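Local coordinates for 3-oxoacyl-(acyl-carrier protein) synthase II (Thermus thermophilus, PDB 1J3N) that probably catalyses the condensation step of fatty acid elongation, joining an acyl group to malonyl-acyl carrier protein to give a 3-oxoacyl product, at residues 349-354 with 389-394. Sequence-based numbering, arbitrary orientation.
Sequences IATVQA and ALSNSF
Thr351 carries the whole helical side of this contact, resting on Ala389, Leu390 and Ser391 of the strand. Its methyl makes the apolar part: CG2 meets Ala389 CB at 4.0 Å and lies 4.1 Å from Leu390 O. With CG2 anti to the backbone N (chi1, measured to OG1, is -57°), the methyl extends from the helix toward the strand, while the hydroxyl stays beside its own backbone N. The CA-CB bond of Leu390 points away from the helix and those of Ala389 and Ser391 toward it; from Leu390 it is the carbonyl oxygen that comes near the methyl.

The hydroxyls make a looser pair. Thr351 OG1 stands 3.7 Å from Ser391 OG, too far for a hydrogen bond, and 3.9 Å from Ser391 CB, so the two groups are in van der Waals proximity alone. Thr351 OG1 is instead hydrogen-bonded to Glu347 O, one turn earlier in helix 343-357, which satisfies this buried oxygen within its own helix.

Helix 343-357 covers one face of the mixed sheet in the C-terminal half of the thiolase-type fold shared by the condensing enzymes. Its short segment runs nearly antiparallel to strand 388-394, at 168°, with the two axes 8.8 Å apart. The strand is held by backbone hydrogen bonds between 297-299, its parallel neighbour, and 399-406, its antiparallel one; Thr351 also touches Asn299 and Phe405 on these flanking strands.

A glycine in place of Thr351 would probably open a gap over Ala389 and leave Glu347 O without its side-chain donor. Ala350 and Gln353 of the same helix pack against helix 19-28.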
loop_
_atom_site.group_PDB
_atom_site.type_symbol
_atom_site.label_atom_id
_atom_site.label_comp_id
_atom_site.label_asym_id
_atom_site.label_seq_id
_atom_site.Cartn_x
_atom_site.Cartn_y
_atom_site.Cartn_z
ATOM N N ILE A 349 -10.152 16.683 2.334
ATOM C CA ILE A 349 -10.350 17.673 3.378
ATOM C C ILE A 349 -11.090 18.885 2.804
ATOM O O ILE A 349 -12.066 19.369 3.388
ATOM C CB ILE A 349 -9.000 18.096 3.999
ATOM C CG1 ILE A 349 -8.398 16.894 4.757
ATOM C CG2 ILE A 349 -9.208 19.290 4.936
ATOM C CD1 ILE A 349 -7.119 17.184 5.510
ATOM N N ALA A 350 -10.631 19.358 1.649
ATOM C CA ALA A 350 -11.246 20.498 0.985
ATOM C C ALA A 350 -12.699 20.170 0.636
ATOM O O ALA A 350 -13.590 21.011 0.784
ATOM C CB ALA A 350 -10.462 20.850 -0.287
ATOM N N THR A 351 -12.935 18.941 0.184
ATOM C CA THR A 351 -14.279 18.508 -0.196
ATOM C C THR A 351 -15.205 18.442 1.013
ATOM O O THR A 351 -16.379 18.799 0.928
ATOM C CB THR A 351 -14.240 17.129 -0.896
ATOM O OG1 THR A 351 -13.370 17.203 -2.036
ATOM C CG2 THR A 351 -15.632 16.727 -1.360
ATOM N N VAL A 352 -14.680 17.982 2.143
ATOM C CA VAL A 352 -15.472 17.911 3.364
ATOM C C VAL A 352 -15.752 19.325 3.875
ATOM O O VAL A 352 -16.832 19.592 4.394
ATOM C CB VAL A 352 -14.733 17.100 4.467
ATOM C CG1 VAL A 352 -15.392 17.312 5.817
ATOM C CG2 VAL A 352 -14.749 15.631 4.110
ATOM N N GLN A 353 -14.777 20.224 3.713
ATOM C CA GLN A 353 -14.912 21.615 4.158
ATOM C C GLN A 353 -15.967 22.370 3.347
ATOM O O GLN A 353 -16.666 23.230 3.881
ATOM C CB GLN A 353 -13.573 22.355 4.057
ATOM C CG GLN A 353 -12.484 21.830 4.992
ATOM C CD GLN A 353 -11.195 22.636 4.916
ATOM O OE1 GLN A 353 -10.695 22.929 3.828
ATOM N NE2 GLN A 353 -10.638 22.978 6.078
ATOM N N ALA A 354 -16.076 22.057 2.059
ATOM C CA ALA A 354 -17.063 22.710 1.204
ATOM C C ALA A 354 -18.486 22.319 1.620
ATOM O O ALA A 354 -19.397 23.137 1.549
ATOM C CB ALA A 354 -16.831 22.345 -0.252
ATOM N N ALA A 389 -21.235 15.244 -2.706
ATOM C CA ALA A 389 -20.074 15.676 -3.473
ATOM C C ALA A 389 -19.098 14.522 -3.677
ATOM O O ALA A 389 -18.988 13.626 -2.824
ATOM C CB ALA A 389 -19.370 16.819 -2.750
ATOM N N LEU A 390 -18.396 14.537 -4.808
ATOM C CA LEU A 390 -17.406 13.506 -5.085
ATOM C C LEU A 390 -16.005 14.105 -5.036
ATOM O O LEU A 390 -15.823 15.312 -5.240
ATOM C CB LEU A 390 -17.624 12.882 -6.472
ATOM C CG LEU A 390 -18.878 12.041 -6.730
ATOM C CD1 LEU A 390 -18.769 11.408 -8.111
ATOM C CD2 LEU A 390 -19.018 10.958 -5.656
ATOM N N SER A 391 -15.028 13.251 -4.756
ATOM C CA SER A 391 -13.625 13.626 -4.715
ATOM C C SER A 391 -12.915 12.632 -5.632
ATOM O O SER A 391 -12.836 11.449 -5.320
ATOM C CB SER A 391 -13.077 13.510 -3.297
ATOM O OG SER A 391 -11.800 14.119 -3.219
ATOM N N ASN A 392 -12.398 13.113 -6.760
ATOM C CA ASN A 392 -11.742 12.236 -7.727
ATOM C C ASN A 392 -10.225 12.134 -7.638
ATOM O O ASN A 392 -9.538 13.101 -7.319
ATOM C CB ASN A 392 -12.106 12.651 -9.161
ATOM C CG ASN A 392 -13.577 12.412 -9.496
ATOM O OD1 ASN A 392 -14.251 11.610 -8.855
ATOM N ND2 ASN A 392 -14.068 13.100 -10.527
ATOM N N SER A 393 -9.718 10.945 -7.953
ATOM C CA SER A 393 -8.286 10.664 -7.964
ATOM C C SER A 393 -8.014 9.591 -9.019
ATOM O O SER A 393 -8.344 8.420 -8.815
ATOM C CB SER A 393 -7.827 10.186 -6.589
ATOM O OG SER A 393 -7.905 11.243 -5.648
ATOM N N PHE A 394 -7.419 10.008 -10.143
ATOM C CA PHE A 394 -7.107 9.123 -11.271
ATOM C C PHE A 394 -5.601 9.115 -11.507
ATOM O O PHE A 394 -5.078 9.934 -12.257
ATOM C CB PHE A 394 -7.847 9.614 -12.515
ATOM C CG PHE A 394 -9.303 9.907 -12.267
ATOM C CD1 PHE A 394 -10.118 8.962 -11.647
ATOM C CD2 PHE A 394 -9.855 11.129 -12.633
ATOM C CE1 PHE A 394 -11.461 9.227 -11.393
ATOM C CE2 PHE A 394 -11.200 11.405 -12.384
ATOM C CZ PHE A 394 -12.005 10.447 -11.759
#